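Putative hydrolase (Campylobacter jejuni, PDB 3D6L) is a hexameric hotdog-fold thioesterase that probably hydrolyses long-chain fatty acyl-CoA thioesters. Local coordinates at residues Glu6-Ile11 with Cys71-Val76; Ala21-Gly26 with Pro62-Asp67; Val49-Met54 with Val110-Val115; Thr81-Glu86 with Asn122-Glu127; Val87-Gln92 with Ile103-Ala108. One frame throughout, in Å; residues are numbered along the deposited sequence.

Interaction 1. Residues Glu6-Ile11 with Cys71-Val76; sequences EPKLKI and CYSKVV
The first torsion of Tyr72 (chi1 -61°) sets its CG anti to the carbonyl carbon and lays the phenol ring alongside Pro7. The two side chains point the same way. Pro7 CB sits over one face of the ring, and Pro7 CG comes within 3.7 Å of Tyr72 CE2. Lys8 is bent at chi2 (-77°) and again further out. Its CG rests 3.6 Å from Ser73 OG, and its bent chain brings the ammonium group back towards Ser73. The Ser73 hydroxyl makes a weak hydrogen bond with Ala36 O of helix 26-42.

A water joins the two segments. It donates to Glu6 O at 2.7 Å and accepts from Ser73 N at 2.9 Å. Its third bond, from Lys8 NZ, is weak.

The backbones meet around Cys71. Its carbonyl O accepts Lys8 N at 2.7 Å and, weakly, Leu9 N at 3.4 Å. In return, Cys71 N donates to Leu9 O at 2.9 Å, almost straight. Leu9 and Cys71 send their side chains to the same face of the sheet, with Leu9 CB 4.1 Å from Cys71 CB. Helix 26-42 covers that face, through Ile39 against Leu9 and Ala36 against Cys71. Leu9 also packs on Val12 of the second subunit, and Lys10 makes backbone hydrogen bonds to that subunit.

Two successive residues, Lys8 and Leu9, thus face the single residue Cys71. This is a classic beta bulge, at the place where the short strand 9-12 joins strand 68-78 in the antiparallel sheet of a hotdog fold.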
# COMPACT_ATOMS: atom_id res chain seq x y z
N GLU A 6 -0.25 28.48 -6.53
CA GLU A 6 -1.17 27.36 -6.35
C GLU A 6 -0.41 26.15 -5.77
O GLU A 6 0.82 26.11 -5.82
CB GLU A 6 -1.93 27.03 -7.65
CG GLU A 6 -1.09 26.63 -8.85
CD GLU A 6 -1.92 26.01 -9.99
OE1 GLU A 6 -2.92 26.64 -10.44
OE2 GLU A 6 -1.57 24.90 -10.46
N PRO A 7 -1.14 25.16 -5.20
CA PRO A 7 -0.49 24.01 -4.57
C PRO A 7 0.35 23.21 -5.54
O PRO A 7 -0.02 23.07 -6.72
CB PRO A 7 -1.67 23.15 -4.09
CG PRO A 7 -2.82 24.07 -4.02
CD PRO A 7 -2.61 25.07 -5.09
N LYS A 8 1.48 22.70 -5.05
CA LYS A 8 2.34 21.81 -5.83
C LYS A 8 1.82 20.38 -5.75
O LYS A 8 2.00 19.59 -6.69
CB LYS A 8 3.79 21.90 -5.35
CG LYS A 8 4.40 23.29 -5.49
CD LYS A 8 4.80 23.60 -6.93
CE LYS A 8 4.54 25.07 -7.30
NZ LYS A 8 5.11 26.06 -6.33
N LEU A 9 1.17 20.06 -4.64
CA LEU A 9 0.46 18.80 -4.45
C LEU A 9 -0.89 19.05 -3.82
O LEU A 9 -1.04 19.98 -3.03
CB LEU A 9 1.27 17.85 -3.56
CG LEU A 9 1.90 16.59 -4.17
CD1 LEU A 9 2.71 16.88 -5.42
CD2 LEU A 9 2.78 15.89 -3.13
N LYS A 10 -1.85 18.20 -4.17
CA LYS A 10 -3.19 18.23 -3.61
C LYS A 10 -3.72 16.77 -3.59
O LYS A 10 -3.93 16.15 -4.63
CB LYS A 10 -4.07 19.16 -4.44
CG LYS A 10 -5.35 19.64 -3.77
CD LYS A 10 -5.74 21.02 -4.30
CE LYS A 10 -7.26 21.21 -4.47
NZ LYS A 10 -8.00 21.48 -3.20
N ILE A 11 -3.90 16.23 -2.38
CA ILE A 11 -4.24 14.83 -2.19
C ILE A 11 -5.35 14.76 -1.18
O ILE A 11 -5.48 15.66 -0.35
CB ILE A 11 -3.09 14.01 -1.53
CG1 ILE A 11 -1.80 14.81 -1.43
CG2 ILE A 11 -2.87 12.69 -2.24
CD1 ILE A 11 -1.67 15.53 -0.12
N CYS A 71 -0.29 21.22 -0.55
CA CYS A 71 1.08 21.54 -0.23
C CYS A 71 1.55 22.67 -1.11
O CYS A 71 1.66 22.52 -2.33
CB CYS A 71 2.00 20.33 -0.43
SG CYS A 71 1.54 18.87 0.50
N TYR A 72 1.85 23.79 -0.46
CA TYR A 72 2.36 24.97 -1.11
C TYR A 72 3.85 25.06 -0.89
O TYR A 72 4.37 24.62 0.13
CB TYR A 72 1.69 26.21 -0.53
CG TYR A 72 0.19 26.23 -0.71
CD1 TYR A 72 -0.66 25.61 0.21
CD2 TYR A 72 -0.39 26.88 -1.82
CE1 TYR A 72 -2.04 25.63 0.04
CE2 TYR A 72 -1.77 26.92 -1.99
CZ TYR A 72 -2.59 26.29 -1.06
OH TYR A 72 -3.95 26.32 -1.23
N SER A 73 4.54 25.67 -1.85
CA SER A 73 5.99 25.77 -1.81
C SER A 73 6.49 27.14 -2.18
O SER A 73 5.95 27.80 -3.08
CB SER A 73 6.60 24.75 -2.76
OG SER A 73 6.16 23.45 -2.39
N LYS A 74 7.53 27.59 -1.47
CA LYS A 74 8.28 28.75 -1.88
C LYS A 74 9.78 28.47 -1.83
O LYS A 74 10.33 28.16 -0.77
CB LYS A 74 7.92 29.98 -1.04
CG LYS A 74 8.57 31.27 -1.55
CD LYS A 74 7.98 32.51 -0.92
CE LYS A 74 8.88 33.72 -1.18
NZ LYS A 74 8.93 34.13 -2.62
N VAL A 75 10.43 28.57 -2.99
CA VAL A 75 11.88 28.50 -3.04
C VAL A 75 12.41 29.71 -2.30
O VAL A 75 12.15 30.85 -2.66
CB VAL A 75 12.42 28.45 -4.47
CG1 VAL A 75 13.95 28.40 -4.46
CG2 VAL A 75 11.85 27.25 -5.20
N VAL A 76 13.14 29.42 -1.23
CA VAL A 76 13.58 30.41 -0.27
C VAL A 76 15.04 30.79 -0.56
O VAL A 76 15.43 31.94 -0.36
CB VAL A 76 13.40 29.82 1.17
CG1 VAL A 76 14.40 30.40 2.18
CG2 VAL A 76 11.96 30.01 1.64
O HOH W 1 2.80 26.54 -3.98

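Interaction 2. Residues Ala21-Gly26 with Pro62-Asp67; sequences AGNIFG and PVFIGD
Direct hydrogen bonding between the loops comes down to Ile24 N, which donates to Val63 O at 2.8 Å. The donor lies 33° out of the carbonyl plane. Two waters extend the link on neighbouring residues. One donates to Gly22 O at 2.6 Å and accepts from Ile65 N at 3.0 Å. The other donates to Ile24 O at 2.9 Å and accepts from Val63 N.

Hydrogen bonds within 62-67 shape the second loop. Phe64 to Asp67 form a type II beta turn, closed by Asp67 N to Phe64 O. The Asp67 side chain folds back as well, and its OD1 takes Phe64 N at 2.7 Å from above the carboxylate plane. The same OD1 makes a salt bridge with Arg93, so the turn is tied to strand 82-94.

In the hotdog fold the sheet wraps a long central helix. Here 21-26 is the loop that leads into that helix, with Phe25 at its N-cap. Loop 62-67 links strands 48-58 and 68-78.

Apolar contacts centre on Ile24. With CG1 beside its backbone N (chi1 -62°), the branch reaches towards the second loop. Ile24 CG1 meets Val63 CG1 at 3.7 Å, and Ile24 CD1 meets Ile65 CG1 at 4.0 Å. Ala13 and Thr18 also pack on Ile24.

One polar-aromatic contact lies nearer the surface. The Asn23 amide sits beside the Phe64 ring, at its edge, with the two planes 46° apart. Arg48 of the third subunit packs on Asn23, and Pro20 of the fourth subunit packs on Ile65.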
# COMPACT_ATOMS: atom_id res chain seq x y z
N ALA A 21 -3.31 6.05 16.66
CA ALA A 21 -4.31 6.87 17.36
C ALA A 21 -5.56 7.19 16.52
O ALA A 21 -6.62 7.47 17.08
CB ALA A 21 -3.69 8.16 17.89
N GLY A 22 -5.44 7.15 15.20
CA GLY A 22 -6.57 7.47 14.32
C GLY A 22 -6.43 8.77 13.54
O GLY A 22 -7.27 9.09 12.68
N ASN A 23 -5.39 9.55 13.84
CA ASN A 23 -5.08 10.72 13.03
C ASN A 23 -4.23 10.32 11.83
O ASN A 23 -3.63 9.24 11.82
CB ASN A 23 -4.37 11.79 13.86
CG ASN A 23 -5.23 12.31 15.00
OD1 ASN A 23 -6.47 12.37 14.90
ND2 ASN A 23 -4.59 12.67 16.10
N ILE A 24 -4.18 11.19 10.82
CA ILE A 24 -3.35 10.94 9.66
C ILE A 24 -1.87 10.92 10.08
O ILE A 24 -1.38 11.83 10.74
CB ILE A 24 -3.60 11.94 8.51
CG1 ILE A 24 -5.05 11.84 8.00
CG2 ILE A 24 -2.63 11.72 7.36
CD1 ILE A 24 -5.47 10.45 7.49
N PHE A 25 -1.19 9.84 9.69
CA PHE A 25 0.18 9.58 10.07
C PHE A 25 1.11 10.70 9.60
O PHE A 25 1.07 11.10 8.44
CB PHE A 25 0.57 8.20 9.49
CG PHE A 25 2.00 7.80 9.71
CD1 PHE A 25 2.73 7.26 8.66
CD2 PHE A 25 2.61 7.95 10.96
CE1 PHE A 25 4.07 6.87 8.83
CE2 PHE A 25 3.95 7.56 11.15
CZ PHE A 25 4.68 7.03 10.08
N GLY A 26 1.93 11.20 10.52
CA GLY A 26 2.88 12.28 10.23
C GLY A 26 3.84 11.95 9.10
O GLY A 26 4.18 12.83 8.31
N PRO A 62 -3.37 18.48 13.99
CA PRO A 62 -3.68 17.13 13.50
C PRO A 62 -4.33 17.14 12.11
O PRO A 62 -5.05 18.09 11.75
CB PRO A 62 -4.71 16.61 14.51
CG PRO A 62 -4.61 17.50 15.69
CD PRO A 62 -4.12 18.82 15.21
N VAL A 63 -4.07 16.09 11.34
CA VAL A 63 -4.72 15.89 10.06
C VAL A 63 -5.69 14.70 10.22
O VAL A 63 -5.34 13.71 10.87
CB VAL A 63 -3.69 15.64 8.93
CG1 VAL A 63 -4.36 15.44 7.58
CG2 VAL A 63 -2.71 16.79 8.85
N PHE A 64 -6.89 14.83 9.66
CA PHE A 64 -7.91 13.78 9.76
C PHE A 64 -8.20 13.09 8.44
O PHE A 64 -7.93 13.64 7.35
CB PHE A 64 -9.23 14.33 10.33
CG PHE A 64 -9.08 15.03 11.66
CD1 PHE A 64 -9.79 16.19 11.92
CD2 PHE A 64 -8.22 14.52 12.64
CE1 PHE A 64 -9.65 16.86 13.14
CE2 PHE A 64 -8.08 15.17 13.87
CZ PHE A 64 -8.79 16.34 14.12
N ILE A 65 -8.77 11.89 8.53
CA ILE A 65 -9.33 11.18 7.38
C ILE A 65 -10.30 12.11 6.66
O ILE A 65 -11.14 12.78 7.28
CB ILE A 65 -10.07 9.89 7.83
CG1 ILE A 65 -9.07 8.86 8.38
CG2 ILE A 65 -10.89 9.31 6.68
CD1 ILE A 65 -9.69 7.70 9.15
N GLY A 66 -10.16 12.17 5.34
CA GLY A 66 -11.09 12.96 4.53
C GLY A 66 -10.58 14.34 4.14
O GLY A 66 -11.05 14.89 3.14
N ASP A 67 -9.64 14.89 4.92
CA ASP A 67 -9.00 16.18 4.61
C ASP A 67 -8.44 16.18 3.20
O ASP A 67 -7.86 15.19 2.75
CB ASP A 67 -7.83 16.49 5.56
CG ASP A 67 -8.27 16.79 6.97
OD1 ASP A 67 -7.37 16.80 7.85
OD2 ASP A 67 -9.48 17.00 7.23
O HOH W 2 -8.69 10.74 11.29
O HOH W 3 -1.71 14.15 12.51

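Interaction 3. Residues Val49-Met54 with Val110-Val115; sequences VVTISM and VTYVSV
Backbone hydrogen bonds join Val49-Met54 to Val110-Val115 as antiparallel strands. Val50 and Val113 bond both ways, with Val113 N 2.9 Å from Val50 O. Thr111 O accepts two donors, Ile52 N at 2.8 Å and Ser53 N at 3.3 Å. Thr111 N returns a bond to Ser53 O at 2.8 Å. Two residues facing Thr111 make a classic beta bulge, which shifts the register by one.

Apolar contacts lie on both faces. On one, Val50 CG2 meets Val113 CG1 at 3.5 Å. Val115 points toward the first strand and brings CG2 against Val50 CG1, the side chains crossing at about a right angle. On the other face, Thr51 lies alongside the Tyr112 ring. Thr51 CG2, anti to the backbone N, reaches Val110 CG1 at 3.5 Å. Met54 runs beside Val110.

Two hydroxyls on this second face turn to helix 26-42: Thr51 OG1 bonds to Asp34 OD1, and Tyr112 OH bonds to Asp34 O.

Ser53, in the bulge, and Met54 after it pair antiparallel with a strand of the third subunit, so the sheet runs on across the interface. The contact combines mostly apolar side-chain packing with two hydroxyls that find their partner in Asp34.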
# COMPACT_ATOMS: atom_id res chain seq x y z
N VAL A 49 16.16 16.20 -8.71
CA VAL A 49 16.76 16.71 -7.48
C VAL A 49 16.83 15.56 -6.47
O VAL A 49 16.01 14.63 -6.52
CB VAL A 49 16.00 17.94 -6.89
CG1 VAL A 49 16.14 19.16 -7.82
CG2 VAL A 49 14.53 17.62 -6.61
N VAL A 50 17.82 15.58 -5.59
CA VAL A 50 17.80 14.65 -4.47
C VAL A 50 17.67 15.44 -3.17
O VAL A 50 18.27 16.50 -3.03
CB VAL A 50 18.95 13.57 -4.47
CG1 VAL A 50 19.45 13.28 -5.88
CG2 VAL A 50 20.11 13.95 -3.55
N THR A 51 16.85 14.93 -2.25
CA THR A 51 16.61 15.59 -0.98
C THR A 51 17.81 15.39 -0.06
O THR A 51 18.19 14.26 0.23
CB THR A 51 15.33 15.05 -0.30
OG1 THR A 51 14.31 14.84 -1.29
CG2 THR A 51 14.83 16.03 0.74
N ILE A 52 18.41 16.49 0.41
CA ILE A 52 19.58 16.39 1.29
C ILE A 52 19.30 16.70 2.76
O ILE A 52 19.97 16.17 3.64
CB ILE A 52 20.80 17.21 0.79
CG1 ILE A 52 20.42 18.68 0.54
CG2 ILE A 52 21.40 16.58 -0.46
CD1 ILE A 52 21.58 19.65 0.79
N SER A 53 18.32 17.57 3.03
CA SER A 53 17.97 17.88 4.42
C SER A 53 16.57 18.45 4.63
O SER A 53 15.89 18.87 3.69
CB SER A 53 19.03 18.79 5.05
OG SER A 53 19.05 20.07 4.45
N MET A 54 16.15 18.44 5.90
CA MET A 54 14.89 19.00 6.36
C MET A 54 15.10 19.70 7.69
O MET A 54 15.62 19.12 8.63
CB MET A 54 13.85 17.92 6.56
CG MET A 54 13.11 17.50 5.34
SD MET A 54 11.42 17.02 5.75
CE MET A 54 10.86 16.50 4.13
N VAL A 110 12.81 22.36 3.41
CA VAL A 110 13.49 21.21 2.81
C VAL A 110 14.59 21.69 1.87
O VAL A 110 14.41 22.69 1.17
CB VAL A 110 12.49 20.30 2.00
CG1 VAL A 110 13.07 18.91 1.80
CG2 VAL A 110 11.13 20.20 2.69
N THR A 111 15.72 20.99 1.84
CA THR A 111 16.80 21.33 0.92
C THR A 111 17.11 20.19 -0.05
O THR A 111 17.17 19.02 0.33
CB THR A 111 18.08 21.80 1.67
OG1 THR A 111 17.74 22.77 2.67
CG2 THR A 111 19.09 22.43 0.70
N TYR A 112 17.29 20.57 -1.31
CA TYR A 112 17.53 19.63 -2.40
C TYR A 112 18.84 20.00 -3.08
O TYR A 112 19.28 21.15 -3.01
CB TYR A 112 16.38 19.69 -3.42
CG TYR A 112 15.03 19.42 -2.80
CD1 TYR A 112 14.26 20.45 -2.26
CD2 TYR A 112 14.53 18.12 -2.73
CE1 TYR A 112 13.01 20.19 -1.67
CE2 TYR A 112 13.29 17.84 -2.15
CZ TYR A 112 12.54 18.88 -1.62
OH TYR A 112 11.32 18.60 -1.03
N VAL A 113 19.47 19.02 -3.72
CA VAL A 113 20.62 19.29 -4.56
C VAL A 113 20.19 19.04 -6.01
O VAL A 113 19.48 18.09 -6.30
CB VAL A 113 21.87 18.45 -4.16
CG1 VAL A 113 21.62 16.96 -4.35
CG2 VAL A 113 23.09 18.89 -4.95
N SER A 114 20.61 19.93 -6.91
CA SER A 114 20.30 19.76 -8.32
C SER A 114 21.31 18.79 -8.93
O SER A 114 22.52 19.00 -8.83
CB SER A 114 20.32 21.12 -9.02
OG SER A 114 21.32 21.18 -10.01
N VAL A 115 20.81 17.71 -9.53
CA VAL A 115 21.68 16.66 -10.04
C VAL A 115 21.29 16.24 -11.45
O VAL A 115 20.17 16.48 -11.90
CB VAL A 115 21.69 15.39 -9.14
CG1 VAL A 115 22.40 15.66 -7.83
CG2 VAL A 115 20.29 14.86 -8.90

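Interaction 4. Residues Thr81-Glu86 with Asn122-Glu127; sequences TSISVE and NPISEE
Thr81 comes first, just before strand 82-94. Its chi1 of 56° turns the methyl CG2 anti to the carbonyl carbon. CG2 then lies 3.5 Å from Asn122 O and 3.9 Å from Pro123 CA. Asn122 O has its polar partner elsewhere, a hydrogen bond from Ser114 OG on strand 100-115. The backbone of Thr81 is touched as well, with Thr81 C 3.7 Å from Ile124 CD1.

At Ser82 the side chain points away, and the carbonyl takes part instead. Ser82 O lies 3.7 Å from the same Ile124 CD1.

Strand 82-94 belongs to the antiparallel sheet of the hotdog fold. Segment 122-127 follows strand 100-115 in the chain and leads into the C-terminal helix 126-130, for which Ser125 is the N-cap. The contact therefore brings the tail back to one end of the sheet.

Ile83 completes the contact. Its CG1 meets Ile124 CD1 at 3.7 Å, with the two side chains at a slant to each other. Ile124 chi1 (-56°) sets CG1 anti to the carbonyl carbon, and an extended chi2 carries CD1 on to the strand. Leu44 packs on both isoleucines, Ala41 of helix 26-42 on Ile83, and Val78 on Ile124.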
# COMPACT_ATOMS: atom_id res chain seq x y z
N THR A 81 24.53 24.55 -6.20
CA THR A 81 23.79 23.31 -6.52
C THR A 81 22.58 23.05 -5.61
O THR A 81 21.74 22.20 -5.93
CB THR A 81 24.70 22.05 -6.47
OG1 THR A 81 25.32 21.96 -5.19
CG2 THR A 81 25.77 22.09 -7.55
N SER A 82 22.48 23.76 -4.49
CA SER A 82 21.45 23.46 -3.50
C SER A 82 20.22 24.36 -3.64
O SER A 82 20.34 25.48 -4.13
CB SER A 82 22.01 23.56 -2.08
OG SER A 82 22.19 24.91 -1.69
N ILE A 83 19.06 23.86 -3.22
CA ILE A 83 17.79 24.58 -3.32
C ILE A 83 16.93 24.42 -2.05
O ILE A 83 16.52 23.31 -1.71
CB ILE A 83 16.95 24.10 -4.55
CG1 ILE A 83 17.80 24.06 -5.82
CG2 ILE A 83 15.71 24.98 -4.73
CD1 ILE A 83 17.24 23.17 -6.93
N SER A 84 16.65 25.53 -1.38
CA SER A 84 15.82 25.51 -0.17
C SER A 84 14.38 25.89 -0.45
O SER A 84 14.09 26.84 -1.18
CB SER A 84 16.39 26.43 0.89
OG SER A 84 17.71 26.02 1.21
N VAL A 85 13.47 25.13 0.16
CA VAL A 85 12.05 25.28 -0.12
C VAL A 85 11.28 25.29 1.18
O VAL A 85 11.42 24.39 2.01
CB VAL A 85 11.53 24.15 -1.04
CG1 VAL A 85 10.05 24.33 -1.34
CG2 VAL A 85 12.31 24.10 -2.35
N GLU A 86 10.47 26.33 1.38
CA GLU A 86 9.51 26.32 2.46
C GLU A 86 8.23 25.65 1.96
O GLU A 86 7.68 26.03 0.92
CB GLU A 86 9.21 27.73 2.97
CG GLU A 86 8.27 27.77 4.19
CD GLU A 86 8.90 27.25 5.48
OE1 GLU A 86 10.07 27.60 5.77
OE2 GLU A 86 8.23 26.50 6.22
N ASN A 122 24.83 18.95 -10.36
CA ASN A 122 24.54 19.77 -11.53
C ASN A 122 24.49 21.22 -11.06
O ASN A 122 23.61 21.58 -10.30
CB ASN A 122 23.20 19.32 -12.14
CG ASN A 122 22.95 19.89 -13.55
OD1 ASN A 122 23.76 20.63 -14.11
ND2 ASN A 122 21.79 19.53 -14.13
N PRO A 123 25.47 22.06 -11.47
CA PRO A 123 25.34 23.48 -11.13
C PRO A 123 24.10 24.09 -11.76
O PRO A 123 23.82 23.86 -12.94
CB PRO A 123 26.61 24.11 -11.72
CG PRO A 123 27.57 22.97 -11.83
CD PRO A 123 26.71 21.79 -12.21
N ILE A 124 23.34 24.83 -10.95
CA ILE A 124 22.08 25.44 -11.40
C ILE A 124 22.38 26.58 -12.39
O ILE A 124 23.25 27.42 -12.13
CB ILE A 124 21.25 25.97 -10.20
CG1 ILE A 124 20.98 24.84 -9.20
CG2 ILE A 124 19.93 26.59 -10.69
CD1 ILE A 124 20.61 25.31 -7.81
N SER A 125 21.64 26.59 -13.50
CA SER A 125 21.82 27.59 -14.54
C SER A 125 21.42 28.97 -14.05
O SER A 125 20.37 29.13 -13.43
CB SER A 125 21.02 27.23 -15.79
OG SER A 125 19.67 27.62 -15.67
N GLU A 126 22.26 29.96 -14.33
CA GLU A 126 22.01 31.35 -13.91
C GLU A 126 20.71 31.93 -14.48
O GLU A 126 20.10 32.82 -13.88
CB GLU A 126 23.24 32.27 -14.19
CG GLU A 126 24.23 31.76 -15.27
CD GLU A 126 25.31 32.78 -15.67
OE1 GLU A 126 26.25 33.02 -14.88
OE2 GLU A 126 25.22 33.33 -16.81
N GLU A 127 20.27 31.40 -15.63
CA GLU A 127 19.02 31.82 -16.25
C GLU A 127 17.79 31.48 -15.41
O GLU A 127 16.91 32.31 -15.24
CB GLU A 127 18.87 31.21 -17.64
CG GLU A 127 17.57 31.62 -18.35
CD GLU A 127 17.43 31.00 -19.73
OE1 GLU A 127 18.39 31.13 -20.53
OE2 GLU A 127 16.37 30.41 -20.01

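Interaction 5. Residues Val87-Gln92 with Ile103-Ala108; sequences VEVTAQ and INVTSA
Strands 87-92 and 103-108 run antiparallel, with their N-to-C directions 137° apart, and Val87 N and Ala108 O meet at 2.7 Å at one end. They are the two arms of a beta hairpin in the sheet of the hotdog fold. Ala91 and Ile103 bond both ways at the other end. Between these two ends lies a classic beta bulge. Val105 and Thr106 both face Val89, whose carbonyl O takes Val105 N at 2.8 Å and, weakly, Thr106 N at 3.4 Å. Val89 N donates to Thr106 O at 2.8 Å.

Glu88, Thr90, Asn104 and Ser107 share one face. The Glu88 chain bends at chi2 (-73°), which leaves its OE2 3.1 Å from Ser107 OG. Ser107 OG makes a weak hydrogen bond with Glu86 OE2. The Asn104 amide lies near the Glu88 carboxylate, the two planes 57° apart. Lys60 and Arg2 form long, weak ion pairs with Glu88.

The other face holds Val87, Val89, Ala91, Ile103, Thr106 and Ala108. Ile33 of helix 26-42 packs on Val89, Thr106 and Ala108. Val89 and Thr106 lie side by side. Val105, at the bulge, turns toward the neighbouring strand, and its CG1 is 3.8 Å from Val89 CG1.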
# COMPACT_ATOMS: atom_id res chain seq x y z
N VAL A 87 7.78 24.63 2.69
CA VAL A 87 6.56 23.93 2.34
C VAL A 87 5.53 24.16 3.42
O VAL A 87 5.80 23.96 4.60
CB VAL A 87 6.80 22.41 2.13
CG1 VAL A 87 5.50 21.70 1.77
CG2 VAL A 87 7.86 22.18 1.03
N GLU A 88 4.34 24.58 3.00
CA GLU A 88 3.24 24.80 3.91
C GLU A 88 2.10 23.88 3.52
O GLU A 88 1.71 23.83 2.35
CB GLU A 88 2.76 26.25 3.86
CG GLU A 88 3.78 27.26 4.36
CD GLU A 88 3.95 27.23 5.87
OE1 GLU A 88 3.04 26.74 6.58
OE2 GLU A 88 5.00 27.72 6.35
N VAL A 89 1.57 23.17 4.50
CA VAL A 89 0.49 22.24 4.25
C VAL A 89 -0.80 22.78 4.88
O VAL A 89 -0.80 23.19 6.04
CB VAL A 89 0.82 20.82 4.77
CG1 VAL A 89 -0.20 19.82 4.30
CG2 VAL A 89 2.22 20.40 4.33
N THR A 90 -1.88 22.79 4.09
CA THR A 90 -3.21 23.17 4.58
C THR A 90 -4.19 21.99 4.45
O THR A 90 -4.15 21.25 3.46
CB THR A 90 -3.78 24.38 3.79
OG1 THR A 90 -4.13 23.97 2.46
CG2 THR A 90 -2.78 25.53 3.72
N ALA A 91 -5.05 21.81 5.44
CA ALA A 91 -6.11 20.81 5.36
C ALA A 91 -7.46 21.48 5.15
O ALA A 91 -7.83 22.41 5.88
CB ALA A 91 -6.14 19.93 6.59
N GLN A 92 -8.18 21.03 4.13
CA GLN A 92 -9.54 21.50 3.87
C GLN A 92 -10.52 20.47 4.39
O GLN A 92 -10.45 19.29 4.05
CB GLN A 92 -9.72 21.74 2.38
CG GLN A 92 -10.87 22.65 2.03
CD GLN A 92 -11.05 22.78 0.53
OE1 GLN A 92 -10.10 23.14 -0.20
NE2 GLN A 92 -12.25 22.48 0.05
N ILE A 103 -7.27 24.76 7.38
CA ILE A 103 -6.36 24.81 8.51
C ILE A 103 -4.91 24.63 8.07
O ILE A 103 -4.59 23.64 7.43
CB ILE A 103 -6.73 23.74 9.57
CG1 ILE A 103 -8.24 23.83 9.89
CG2 ILE A 103 -5.85 23.86 10.81
CD1 ILE A 103 -8.70 23.08 11.14
N ASN A 104 -4.05 25.59 8.42
CA ASN A 104 -2.62 25.45 8.23
C ASN A 104 -2.13 24.39 9.21
O ASN A 104 -2.17 24.56 10.43
CB ASN A 104 -1.88 26.77 8.43
CG ASN A 104 -0.38 26.67 8.09
OD1 ASN A 104 0.07 25.79 7.34
ND2 ASN A 104 0.40 27.59 8.65
N VAL A 105 -1.69 23.27 8.65
CA VAL A 105 -1.64 22.04 9.39
C VAL A 105 -0.21 21.57 9.68
O VAL A 105 0.06 21.01 10.75
CB VAL A 105 -2.53 20.98 8.70
CG1 VAL A 105 -1.77 20.15 7.69
CG2 VAL A 105 -3.25 20.13 9.72
N THR A 106 0.71 21.82 8.75
CA THR A 106 2.13 21.53 8.94
C THR A 106 3.05 22.41 8.08
O THR A 106 2.62 23.03 7.12
CB THR A 106 2.49 19.97 8.90
OG1 THR A 106 3.68 19.73 8.13
CG2 THR A 106 1.38 19.14 8.35
N SER A 107 4.32 22.45 8.46
CA SER A 107 5.28 23.39 7.91
C SER A 107 6.66 22.73 7.83
O SER A 107 7.01 21.93 8.68
CB SER A 107 5.36 24.58 8.83
OG SER A 107 6.21 25.57 8.30
N ALA A 108 7.45 23.06 6.81
CA ALA A 108 8.80 22.51 6.71
C ALA A 108 9.73 23.30 5.79
O ALA A 108 9.28 23.96 4.86
CB ALA A 108 8.76 21.03 6.27

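Interactions 1, 3 and 5 are strand pairings in one antiparallel sheet, each with a classic bulge. Interaction 5 is the most buried and lies mid-sheet. Interactions 1 and 3 each attach an outermost strand to its neighbour. These two and interaction 2 touch other subunits; interactions 4 and 5 do not. Interaction 3 shares strand 100-115 with interaction 5. Interaction 4 shares strand 82-94 with interaction 5 and is joined to interactions 1 and 3 by probable backbone hydrogen bonds. Interactions 2 and 4 lie peripherally, on opposite sides of the chain's centre. Interaction 2 joins loops through waters and one direct bond, whereas interaction 4 is van der Waals contact. Val63 touches Val105, linking interaction 2 to interaction 5.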